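Local coordinates for protein succinylglutamate desuccinylase/aspartoacylase (Ruegeria sp. TM1040, PDB 3NA6) that probably acts as a metal-dependent hydrolase of the succinylglutamate desuccinylase/aspartoacylase family, cleaving an acyl group from an N-acylated amino acid, at residues 56-61 with 108-113; 66-71 with 223-228; 142-147 with 209-214; 149-154 with 308-313; 153-158 with 179-184. All blocks are in the same frame, centred on the assembly; numbering follows the deposited sequence.

Contact 1: residues 56-61 with 108-113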
# COMPACT_ATOMS: atom_id res chain seq x y z
N GLY A 56 -4.61 1.79 29.86
CA GLY A 56 -3.38 2.09 29.16
C GLY A 56 -3.63 2.03 27.66
O GLY A 56 -4.61 1.51 27.22
N ALA A 57 -2.71 2.59 26.89
CA ALA A 57 -2.77 2.57 25.45
C ALA A 57 -4.07 3.15 24.89
O ALA A 57 -4.61 2.70 23.89
CB ALA A 57 -2.49 1.16 24.91
N ASN A 58 -4.54 4.21 25.53
CA ASN A 58 -5.49 5.12 24.94
C ASN A 58 -4.98 5.45 23.53
O ASN A 58 -5.74 5.46 22.55
CB ASN A 58 -5.58 6.37 25.84
CG ASN A 58 -6.59 7.39 25.37
OD1 ASN A 58 -6.69 7.66 24.17
ND2 ASN A 58 -7.33 8.02 26.33
N HIS A 59 -3.68 5.76 23.46
CA HIS A 59 -2.91 5.78 22.20
C HIS A 59 -2.05 4.53 22.16
O HIS A 59 -1.39 4.19 23.14
CB HIS A 59 -2.01 7.01 22.16
CG HIS A 59 -2.77 8.30 22.15
ND1 HIS A 59 -2.39 9.40 22.89
CD2 HIS A 59 -3.92 8.63 21.51
CE1 HIS A 59 -3.28 10.37 22.69
NE2 HIS A 59 -4.20 9.94 21.84
N GLY A 60 -2.00 3.88 21.00
CA GLY A 60 -1.43 2.53 20.89
C GLY A 60 0.09 2.44 20.94
O GLY A 60 0.60 1.35 21.11
N ASP A 61 0.79 3.57 20.79
CA ASP A 61 2.27 3.62 20.80
C ASP A 61 2.85 4.22 22.10
O ASP A 61 3.95 4.81 22.11
CB ASP A 61 2.79 4.33 19.53
CG ASP A 61 2.32 5.81 19.40
OD1 ASP A 61 1.39 6.24 20.12
OD2 ASP A 61 2.92 6.55 18.58
N GLY A 108 -9.14 6.51 14.17
CA GLY A 108 -9.69 7.17 15.35
C GLY A 108 -8.65 7.44 16.43
O GLY A 108 -7.91 6.54 16.85
N ASN A 109 -8.62 8.69 16.88
CA ASN A 109 -7.94 9.06 18.11
C ASN A 109 -8.94 8.89 19.24
O ASN A 109 -9.88 9.69 19.40
CB ASN A 109 -7.44 10.51 18.05
CG ASN A 109 -6.66 10.91 19.30
OD1 ASN A 109 -6.66 10.18 20.30
ND2 ASN A 109 -5.98 12.05 19.24
N LEU A 110 -8.73 7.84 20.02
CA LEU A 110 -9.72 7.45 21.02
C LEU A 110 -9.85 8.57 22.04
O LEU A 110 -10.97 8.86 22.50
CB LEU A 110 -9.33 6.15 21.73
CG LEU A 110 -10.24 5.63 22.86
CD1 LEU A 110 -11.74 5.54 22.47
CD2 LEU A 110 -9.75 4.29 23.34
N ASN A 111 -8.73 9.24 22.33
CA ASN A 111 -8.73 10.29 23.32
C ASN A 111 -9.54 11.51 22.94
O ASN A 111 -9.81 12.34 23.81
CB ASN A 111 -7.33 10.75 23.69
CG ASN A 111 -7.30 11.48 25.03
OD1 ASN A 111 -8.02 11.12 25.96
ND2 ASN A 111 -6.48 12.52 25.12
N ARG A 112 -9.94 11.63 21.68
CA ARG A 112 -10.84 12.70 21.26
C ARG A 112 -12.17 12.18 20.69
O ARG A 112 -12.88 12.91 20.01
CB ARG A 112 -10.12 13.62 20.24
CG ARG A 112 -8.66 13.91 20.64
CD ARG A 112 -8.17 15.33 20.24
NE ARG A 112 -6.72 15.48 20.38
CZ ARG A 112 -5.90 15.85 19.40
NH1 ARG A 112 -6.37 16.14 18.20
NH2 ARG A 112 -4.60 15.95 19.64
N ALA A 113 -12.52 10.92 21.00
CA ALA A 113 -13.73 10.28 20.45
C ALA A 113 -14.97 10.37 21.34
O ALA A 113 -16.05 9.91 20.95
CB ALA A 113 -13.42 8.81 20.07
O HOH W 1 -6.13 6.24 19.99
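Asn58 is the first residue of 56-61 to meet 108-113, and both ends of its amide do so. CG lies anti to the backbone N (chi1 -178°), which carries the amide over to Asn111. There ND2 donates to Asn111 OD1 at 3.2 Å; the amide planes are almost perpendicular and the donor stands above the carbonyl plane, not on a lone pair. ND2 also reaches Asp143, and an asparagine suits this place because one NH2 can serve two acceptors. Asn58 O takes a 2.7 Å hydrogen bond from the O of a water that also accepts from Leu110 N, bridging the two backbones, while Leu110 CB packs on the same Asn58 O. His59 follows. Its NE2 donates to Asn109 OD1 at 2.9 Å, the oxygen lying in the ring plane, while ND1 is engaged by Glu62. With both nitrogens held, the ring can hardly turn. His59 and Glu62, together with His145, are consistent with a metal site left empty in this crystal, and Asn109 would be a second-shell residue. In the fold, 56-61 links strand 51-55 to helix 64-75, while Leu110 turns its side chain against helix 122-134 and Asn111 rests on Tyr195 of helix 195-200.

Contact 2: residues 66-71 with 223-228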
# COMPACT_ATOMS: atom_id res chain seq x y z
N PRO A 66 0.54 0.34 29.83
CA PRO A 66 0.30 -1.06 29.52
C PRO A 66 1.18 -2.07 30.28
O PRO A 66 0.69 -3.12 30.70
CB PRO A 66 0.55 -1.11 28.02
CG PRO A 66 0.02 0.21 27.56
CD PRO A 66 0.50 1.17 28.61
N VAL A 67 2.46 -1.77 30.46
CA VAL A 67 3.34 -2.64 31.26
C VAL A 67 2.83 -2.71 32.70
O VAL A 67 2.69 -3.80 33.28
CB VAL A 67 4.80 -2.16 31.20
CG1 VAL A 67 5.67 -2.92 32.22
CG2 VAL A 67 5.35 -2.33 29.77
N ALA A 68 2.58 -1.54 33.31
CA ALA A 68 2.13 -1.48 34.71
C ALA A 68 0.80 -2.20 34.92
O ALA A 68 0.60 -2.90 35.94
CB ALA A 68 2.03 -0.01 35.18
N LEU A 69 -0.09 -2.08 33.92
CA LEU A 69 -1.44 -2.66 34.02
C LEU A 69 -1.44 -4.14 33.73
O LEU A 69 -2.18 -4.90 34.40
CB LEU A 69 -2.46 -1.91 33.13
CG LEU A 69 -2.71 -0.45 33.58
CD1 LEU A 69 -3.52 0.38 32.56
CD2 LEU A 69 -3.45 -0.47 34.94
N GLN A 70 -0.60 -4.60 32.80
CA GLN A 70 -0.51 -6.04 32.60
C GLN A 70 0.01 -6.70 33.88
O GLN A 70 -0.51 -7.72 34.29
CB GLN A 70 0.38 -6.45 31.42
CG GLN A 70 -0.25 -6.33 30.07
CD GLN A 70 -1.29 -7.44 29.79
OE1 GLN A 70 -2.18 -7.71 30.60
NE2 GLN A 70 -1.18 -8.06 28.65
N GLU A 71 1.02 -6.10 34.51
CA GLU A 71 1.56 -6.68 35.75
C GLU A 71 0.51 -6.66 36.86
O GLU A 71 0.31 -7.64 37.56
CB GLU A 71 2.81 -5.95 36.19
CG GLU A 71 3.49 -6.61 37.38
CD GLU A 71 4.62 -5.79 37.91
OE1 GLU A 71 5.73 -5.83 37.34
OE2 GLU A 71 4.40 -5.10 38.92
N ALA A 223 8.98 1.75 36.02
CA ALA A 223 8.88 1.76 37.49
C ALA A 223 8.07 2.98 37.99
O ALA A 223 7.34 2.88 38.98
CB ALA A 223 10.27 1.67 38.13
N ILE A 224 8.17 4.12 37.30
CA ILE A 224 7.39 5.32 37.64
C ILE A 224 5.89 5.00 37.54
O ILE A 224 5.11 5.37 38.41
CB ILE A 224 7.76 6.58 36.76
CG1 ILE A 224 9.18 7.10 37.08
CG2 ILE A 224 6.66 7.70 36.92
CD1 ILE A 224 9.79 8.01 35.95
N ALA A 225 5.51 4.29 36.49
CA ALA A 225 4.11 3.90 36.26
C ALA A 225 3.60 2.95 37.34
O ALA A 225 2.48 3.11 37.81
CB ALA A 225 3.92 3.25 34.86
N LYS A 226 4.41 1.96 37.71
CA LYS A 226 4.00 0.98 38.71
C LYS A 226 3.82 1.60 40.12
O LYS A 226 2.85 1.26 40.84
CB LYS A 226 5.00 -0.18 38.80
CG LYS A 226 5.03 -1.06 37.56
CD LYS A 226 6.06 -2.19 37.71
CE LYS A 226 6.37 -2.86 36.38
NZ LYS A 226 7.43 -3.86 36.55
N LYS A 227 4.77 2.45 40.51
CA LYS A 227 4.72 3.12 41.82
C LYS A 227 3.52 4.07 41.87
O LYS A 227 2.76 4.09 42.84
CB LYS A 227 6.03 3.88 42.06
CG LYS A 227 6.02 4.93 43.16
CD LYS A 227 7.27 5.88 43.02
CE LYS A 227 7.08 7.20 43.72
NZ LYS A 227 8.07 8.26 43.35
N GLY A 228 3.40 4.87 40.83
CA GLY A 228 2.30 5.83 40.72
C GLY A 228 0.95 5.12 40.80
O GLY A 228 0.08 5.56 41.53
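Lys226 and Glu71 form a salt bridge between two helices of the alpha/beta catalytic domain, 64-75 and 219-235, whose local axes approach to 8.6 Å and cross at -50°. Lys226 NZ donates to Glu71 OE1 at 2.7 Å, on the syn side of the carboxylate but 34° out of its plane. Both chains are extended beyond CG and meet at about a right angle, the lysine methylenes passing beside the carboxylate, with CD 3.6 Å from Glu71 OE2. Next to this polar pair the helices touch through small residues: Ala68 CB meets Ala225 CB at 3.8 Å, and two methyl groups are what such a close crossing can accommodate. Ala68 also supports Lys226 CG, and Val67 CG1 borders its CE. Further out, a third subunit extends the bridge into a network, its Arg286 pairing with Glu71 and its Glu269 with Lys226, so each charge has a second, opposite partner. Replacing Lys226 by a methionine is likely to leave Glu71 without its partner in this chain and Glu269 of the third subunit without this lysine. On the inner side, Leu211 packs against Ala225. The lysine is steered to the carboxylate from its root, CG lying anti to the carbonyl carbon with chi1 at -67°.

Contact 3: residues 142-147 with 209-214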
# COMPACT_ATOMS: atom_id res chain seq x y z
N VAL A 142 -7.87 6.12 36.16
CA VAL A 142 -6.45 6.36 35.90
C VAL A 142 -6.19 6.02 34.45
O VAL A 142 -6.44 4.89 34.03
CB VAL A 142 -5.50 5.54 36.81
CG1 VAL A 142 -4.05 5.95 36.54
CG2 VAL A 142 -5.86 5.74 38.25
N ASP A 143 -5.79 7.04 33.68
CA ASP A 143 -5.55 6.93 32.25
C ASP A 143 -4.11 7.35 31.91
O ASP A 143 -3.77 8.53 31.96
CB ASP A 143 -6.55 7.80 31.45
CG ASP A 143 -6.49 7.55 29.93
OD1 ASP A 143 -6.48 6.39 29.46
OD2 ASP A 143 -6.45 8.55 29.20
N PHE A 144 -3.29 6.38 31.53
CA PHE A 144 -1.86 6.56 31.30
C PHE A 144 -1.62 7.06 29.89
O PHE A 144 -2.20 6.53 28.94
CB PHE A 144 -1.10 5.23 31.43
CG PHE A 144 -0.93 4.75 32.84
CD1 PHE A 144 0.16 5.13 33.58
CD2 PHE A 144 -1.87 3.91 33.43
CE1 PHE A 144 0.35 4.66 34.86
CE2 PHE A 144 -1.70 3.46 34.71
CZ PHE A 144 -0.58 3.83 35.44
N HIS A 145 -0.78 8.08 29.78
CA HIS A 145 -0.23 8.50 28.51
C HIS A 145 1.28 8.65 28.57
O HIS A 145 1.87 8.79 29.64
CB HIS A 145 -0.81 9.83 28.05
CG HIS A 145 -2.25 9.75 27.65
ND1 HIS A 145 -2.65 9.78 26.34
CD2 HIS A 145 -3.37 9.64 28.39
CE1 HIS A 145 -3.97 9.68 26.28
NE2 HIS A 145 -4.43 9.59 27.52
N SER A 146 1.87 8.61 27.39
CA SER A 146 3.28 8.92 27.13
C SER A 146 3.32 9.66 25.78
O SER A 146 2.28 9.83 25.14
CB SER A 146 4.11 7.64 27.13
OG SER A 146 3.89 6.99 28.38
N GLY A 147 4.50 10.13 25.37
CA GLY A 147 4.59 10.93 24.16
C GLY A 147 4.20 10.24 22.86
O GLY A 147 3.70 10.89 21.95
N THR A 209 -1.21 11.00 33.14
CA THR A 209 0.24 11.13 33.06
C THR A 209 0.78 11.49 31.67
O THR A 209 0.08 11.42 30.63
CB THR A 209 0.87 9.79 33.37
OG1 THR A 209 0.60 8.90 32.28
CG2 THR A 209 0.34 9.16 34.63
N GLU A 210 2.06 11.84 31.66
CA GLU A 210 2.92 11.71 30.46
C GLU A 210 4.23 11.14 30.95
O GLU A 210 4.98 11.86 31.58
CB GLU A 210 3.17 13.07 29.79
CG GLU A 210 1.95 13.70 29.10
CD GLU A 210 1.59 13.02 27.79
OE1 GLU A 210 2.26 12.05 27.40
OE2 GLU A 210 0.64 13.48 27.13
N LEU A 211 4.51 9.86 30.72
CA LEU A 211 5.63 9.20 31.41
C LEU A 211 6.88 8.95 30.57
O LEU A 211 7.80 8.27 31.03
CB LEU A 211 5.19 7.89 32.05
CG LEU A 211 4.12 8.01 33.13
CD1 LEU A 211 3.76 6.60 33.61
CD2 LEU A 211 4.56 8.93 34.24
N GLY A 212 6.96 9.54 29.39
CA GLY A 212 8.17 9.45 28.58
C GLY A 212 7.71 9.55 27.14
O GLY A 212 6.97 10.48 26.78
N GLY A 213 8.10 8.59 26.33
CA GLY A 213 7.73 8.65 24.92
C GLY A 213 8.73 7.94 24.02
O GLY A 213 9.51 7.11 24.48
N GLY A 214 8.66 8.27 22.73
CA GLY A 214 9.50 7.68 21.69
C GLY A 214 9.02 6.31 21.26
O GLY A 214 9.73 5.59 20.54
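Thr209 reaches His145 with its hydroxyl, and the torsion explains how: chi1 of 70° sets OG1 between the backbone N and the carbonyl carbon, from where it donates to His145 O at 2.9 Å. Leu211 N donates to the same oxygen at 3.0 Å. Both donors lie in the carbonyl plane on lone pairs, so two bonds fix this peptide just after strand 140-143 ends. Threonine suits the position, since its hydroxyl bonds the backbone while CG2 remains on the apolar side near Phe144. That phenylalanine meets Leu211 at its ring edge, CD1 to CD1 at 3.9 Å, and helix 219-235 packs on both through Ala225. Glu210 behaves differently. Its CB points away from 142-147, but the chain bends at chi2 (-74°) and returns the carboxylate, so that OE1 lies against the Ser146 peptide without a hydrogen bond to it. Farther along, Gly147 N donates to Gly212 O at 2.9 Å. The backbones come so close here that a CB on Gly147 or Gly213 would collide with the facing chain, and the backbone angles of Gly212 and Gly213 are themselves ones that glycine alone accepts comfortably. Ser146 OG turns to Glu64 outside the two segments. His145 NE2 donates to Asp143 OD2 at 2.8 Å, from above the carboxylate plane, and Asp143 is itself held by Thr55. With NE2 thus occupied, ND1 faces His59 and Glu62, which is consistent with His145 serving as a ligand of a metal absent from this model, its backbone anchored by Thr209 and Leu211.

Contact 4: residues 149-154 with 308-313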
# COMPACT_ATOMS: atom_id res chain seq x y z
N LYS A 149 5.44 7.77 19.47
CA LYS A 149 6.61 7.68 18.59
C LYS A 149 7.24 9.03 18.23
O LYS A 149 8.41 9.11 17.90
CB LYS A 149 6.25 6.93 17.30
CG LYS A 149 6.19 5.42 17.45
CD LYS A 149 5.65 4.75 16.15
CE LYS A 149 5.79 3.24 16.23
NZ LYS A 149 5.16 2.58 15.08
N THR A 150 6.47 10.10 18.29
CA THR A 150 6.91 11.38 17.79
C THR A 150 7.28 12.39 18.87
O THR A 150 7.80 13.46 18.53
CB THR A 150 5.85 11.99 16.85
OG1 THR A 150 4.74 12.46 17.63
CG2 THR A 150 5.38 10.93 15.82
N LEU A 151 7.10 12.05 20.15
CA LEU A 151 7.30 13.02 21.24
C LEU A 151 7.90 12.35 22.47
O LEU A 151 7.68 11.16 22.74
CB LEU A 151 5.97 13.66 21.66
CG LEU A 151 5.29 14.76 20.85
CD1 LEU A 151 4.01 15.12 21.59
CD2 LEU A 151 6.19 16.01 20.65
N ASP A 152 8.62 13.14 23.26
CA ASP A 152 9.15 12.66 24.55
C ASP A 152 8.97 13.76 25.57
O ASP A 152 9.07 14.91 25.23
CB ASP A 152 10.61 12.28 24.37
CG ASP A 152 11.12 11.33 25.46
OD1 ASP A 152 10.37 10.98 26.39
OD2 ASP A 152 12.32 10.99 25.38
N PHE A 153 8.61 13.37 26.78
CA PHE A 153 8.30 14.29 27.87
C PHE A 153 9.09 13.91 29.10
O PHE A 153 9.37 12.73 29.32
CB PHE A 153 6.83 14.16 28.27
CG PHE A 153 5.87 14.73 27.30
CD1 PHE A 153 5.32 13.94 26.31
CD2 PHE A 153 5.43 16.04 27.41
CE1 PHE A 153 4.39 14.45 25.44
CE2 PHE A 153 4.49 16.55 26.52
CZ PHE A 153 3.97 15.73 25.53
N VAL A 154 9.41 14.89 29.95
CA VAL A 154 9.82 14.56 31.31
C VAL A 154 8.64 13.80 31.95
O VAL A 154 7.49 14.09 31.62
CB VAL A 154 10.21 15.80 32.16
CG1 VAL A 154 11.48 16.44 31.59
CG2 VAL A 154 9.08 16.81 32.23
N LEU A 308 13.70 22.00 29.57
CA LEU A 308 13.04 21.35 28.46
C LEU A 308 12.13 20.27 29.00
O LEU A 308 12.57 19.33 29.70
CB LEU A 308 14.09 20.77 27.54
CG LEU A 308 13.56 20.07 26.32
CD1 LEU A 308 13.14 21.11 25.26
CD2 LEU A 308 14.62 19.10 25.80
N ILE A 309 10.84 20.40 28.69
CA ILE A 309 9.88 19.46 29.22
C ILE A 309 9.28 18.54 28.15
O ILE A 309 8.74 17.49 28.47
CB ILE A 309 8.75 20.16 30.07
CG1 ILE A 309 7.89 21.08 29.22
CG2 ILE A 309 9.34 20.91 31.28
CD1 ILE A 309 6.65 21.60 29.96
N SER A 310 9.38 18.94 26.89
CA SER A 310 8.89 18.13 25.79
C SER A 310 9.76 18.34 24.58
O SER A 310 10.26 19.44 24.37
CB SER A 310 7.45 18.52 25.43
OG SER A 310 6.92 17.56 24.52
N ARG A 311 9.96 17.30 23.77
CA ARG A 311 10.70 17.45 22.51
C ARG A 311 10.15 16.59 21.40
O ARG A 311 9.62 15.51 21.65
CB ARG A 311 12.19 17.14 22.69
CG ARG A 311 12.52 15.78 23.33
CD ARG A 311 13.96 15.31 22.98
NE ARG A 311 14.08 15.04 21.54
CZ ARG A 311 15.18 14.58 20.93
NH1 ARG A 311 16.28 14.34 21.62
NH2 ARG A 311 15.18 14.38 19.61
N HIS A 312 10.30 17.07 20.16
CA HIS A 312 10.10 16.23 18.99
C HIS A 312 11.08 15.09 19.13
O HIS A 312 12.26 15.33 19.40
CB HIS A 312 10.43 17.04 17.72
CG HIS A 312 10.37 16.24 16.46
ND1 HIS A 312 9.19 15.97 15.80
CD2 HIS A 312 11.36 15.71 15.69
CE1 HIS A 312 9.45 15.27 14.71
NE2 HIS A 312 10.76 15.11 14.61
N PHE A 313 10.63 13.85 18.90
CA PHE A 313 11.50 12.69 19.05
C PHE A 313 12.34 12.25 17.82
O PHE A 313 13.56 12.18 17.91
CB PHE A 313 10.68 11.54 19.64
CG PHE A 313 11.49 10.34 20.00
CD1 PHE A 313 12.08 10.24 21.23
CD2 PHE A 313 11.60 9.27 19.12
CE1 PHE A 313 12.80 9.14 21.59
CE2 PHE A 313 12.31 8.16 19.48
CZ PHE A 313 12.91 8.10 20.73
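Backbone hydrogen bonds between strands 151-153 and 308-312, antiparallel at 168°, form the frame of this contact. Asp152 and Arg311 are a hydrogen-bonded pair: Asp152 N donates to Arg311 O at 3.0 Å and Arg311 N to Asp152 O at 2.9 Å. Phe313 N bonds Thr150 O beyond one end of the pairing, and Val154 N bonds Ile309 O beyond the other. CA-H...O contacts lie between these bonds.

Apolar and ring contacts fill in around them. Phe153 and Ser310 are a non-hydrogen-bonded pair with side chains on one face of the sheet, and Ser310 OG stands over the rim of the phenyl face, 3.3 Å from CE2. Serine is small enough to sit beneath the ring, which Trp34 of a second subunit also contacts. Were Phe153 cut back to an alanine, a gap would probably open over Ser310 and that tryptophan would lose a packing surface. Beyond the strand end Phe313, with CG anti to the backbone N (chi1 -173°), lays CD1 4.0 Å from Asp152 CB. Val154 CG2 meets Ile309 CB at the same distance.

Among polar side chains, Arg311 holds His312 O side-on through NE (2.8 Å) and NH2, the oxygen lying in the guanidinium plane, while NH1 reaches Ser217 of a third subunit. An arginine suits this place because its bend at chi3 lets it grip a backbone oxygen of its own strand and still reach the neighbouring subunit.

Ile309 and Ser310 both face Val325 on the next strand, a classic beta bulge. Together the strands make an antiparallel sheet that joins the catalytic domain to the C-terminal beta region.

Contact 5: residues 153-158 with 179-184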
# COMPACT_ATOMS: atom_id res chain seq x y z
N PHE A 153 8.61 13.37 26.78
CA PHE A 153 8.30 14.29 27.87
C PHE A 153 9.09 13.91 29.10
O PHE A 153 9.37 12.73 29.32
CB PHE A 153 6.83 14.16 28.27
CG PHE A 153 5.87 14.73 27.30
CD1 PHE A 153 5.32 13.94 26.31
CD2 PHE A 153 5.43 16.04 27.41
CE1 PHE A 153 4.39 14.45 25.44
CE2 PHE A 153 4.49 16.55 26.52
CZ PHE A 153 3.97 15.73 25.53
N VAL A 154 9.41 14.89 29.95
CA VAL A 154 9.82 14.56 31.31
C VAL A 154 8.64 13.80 31.95
O VAL A 154 7.49 14.09 31.62
CB VAL A 154 10.21 15.80 32.16
CG1 VAL A 154 11.48 16.44 31.59
CG2 VAL A 154 9.08 16.81 32.23
N PRO A 155 8.92 12.84 32.87
CA PRO A 155 7.80 12.02 33.35
C PRO A 155 6.97 12.71 34.39
O PRO A 155 7.45 12.91 35.51
CB PRO A 155 8.49 10.78 33.90
CG PRO A 155 9.90 11.29 34.33
CD PRO A 155 10.24 12.35 33.32
N PHE A 156 5.75 13.14 34.02
CA PHE A 156 4.86 13.82 34.98
C PHE A 156 3.51 13.15 35.21
O PHE A 156 2.99 12.42 34.36
CB PHE A 156 4.72 15.34 34.69
CG PHE A 156 4.04 15.67 33.41
CD1 PHE A 156 2.66 15.67 33.32
CD2 PHE A 156 4.77 16.00 32.29
CE1 PHE A 156 2.02 16.01 32.11
CE2 PHE A 156 4.14 16.33 31.09
CZ PHE A 156 2.76 16.33 31.01
N ALA A 157 2.96 13.38 36.39
CA ALA A 157 1.52 13.16 36.63
C ALA A 157 0.85 14.54 36.55
O ALA A 157 1.45 15.54 37.00
CB ALA A 157 1.32 12.55 37.99
N ALA A 158 -0.37 14.58 36.01
CA ALA A 158 -1.09 15.82 35.78
C ALA A 158 -2.48 15.80 36.40
O ALA A 158 -3.16 14.77 36.36
CB ALA A 158 -1.20 16.13 34.30
N ASN A 179 2.96 10.79 42.62
CA ASN A 179 4.32 11.14 42.99
C ASN A 179 5.35 10.82 41.89
O ASN A 179 6.41 10.19 42.12
CB ASN A 179 4.68 10.49 44.33
CG ASN A 179 6.05 10.90 44.86
OD1 ASN A 179 6.89 10.04 45.12
ND2 ASN A 179 6.29 12.21 45.01
N ALA A 180 5.03 11.27 40.69
CA ALA A 180 5.95 11.13 39.56
C ALA A 180 7.11 12.09 39.81
O ALA A 180 7.04 12.96 40.69
CB ALA A 180 5.25 11.43 38.22
N PRO A 181 8.21 11.93 39.07
CA PRO A 181 9.34 12.83 39.33
C PRO A 181 9.01 14.28 38.99
O PRO A 181 9.65 15.18 39.52
CB PRO A 181 10.44 12.29 38.40
CG PRO A 181 10.09 10.84 38.24
CD PRO A 181 8.58 10.82 38.18
N TYR A 182 8.02 14.51 38.13
CA TYR A 182 7.49 15.86 37.91
C TYR A 182 5.98 15.86 38.17
O TYR A 182 5.30 14.85 37.99
CB TYR A 182 7.77 16.40 36.50
CG TYR A 182 9.21 16.66 36.21
CD1 TYR A 182 10.06 15.61 35.90
CD2 TYR A 182 9.73 17.95 36.25
CE1 TYR A 182 11.37 15.83 35.63
CE2 TYR A 182 11.05 18.17 35.98
CZ TYR A 182 11.87 17.10 35.68
OH TYR A 182 13.20 17.31 35.40
N SER A 183 5.50 17.01 38.63
CA SER A 183 4.09 17.22 38.99
C SER A 183 3.60 18.47 38.28
O SER A 183 4.32 19.48 38.24
CB SER A 183 3.97 17.43 40.50
OG SER A 183 4.17 16.22 41.19
N VAL A 184 2.39 18.38 37.73
CA VAL A 184 1.75 19.48 37.02
C VAL A 184 0.27 19.61 37.39
O VAL A 184 -0.40 18.61 37.59
CB VAL A 184 1.72 19.26 35.49
CG1 VAL A 184 1.59 20.61 34.81
CG2 VAL A 184 2.94 18.49 35.01
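Tyr182 offers the broad face of its ring to Val154, whose CB lies 4.0 Å from the ring centroid in a CH-pi contact, the two side chains crossing at about a right angle. A beta-branched residue fits, its two methyls spread over the same face, CG1 near CE1 and CZ, CG2 near CG and CD1, while Pro155 O lies at the ring edge. Beside it, the prolines press together, Pro155 CG to Pro181 CG at 3.9 Å, and Ile224 of helix 219-235 packs on both. On the same face as Tyr182, Phe156 CB packs 3.7 Å from Tyr182 CB; Val184 lies there too, but its contact with the Phe156 ring is uncertain, the valine being modelled in two conformers. On the other face, which carries Ala157 and Ser183, Ala180 CB from the loop before the strand meets Ala157 CB at 4.1 Å, and Met175 and Phe178 of helix 165-178 also pack on Ala157. Three backbone bonds set the register, Tyr182 N to Pro155 O (3.1 Å), Ala157 N to Tyr182 O (3.2 Å) and Val184 N to Ala157 O (3.1 Å). Parallel strands 156-160 and 182-186, joined through helix 165-178, form a beta-alpha-beta unit of the catalytic domain's mixed sheet.

From the N terminus, contact 1 closes the first loop, bringing the turn after strand 51-55 to 108-113. Contact 2 opens before contact 1 is closed, so the two cross, and it spans the helices 64-75 and 219-235. Within that span lie contact 3, which joins the ends of strands 140-143 and 205-210, and contact 5, lying inside contact 3 as well and pairing the next strands of the same sheet. Contact 4 starts from the stretch shared with contact 5 but runs on to 308-313, crossing contacts 2 and 3 and tying the catalytic domain to the C-terminal sheet. Contacts 1 and 3 meet at His59 and His145.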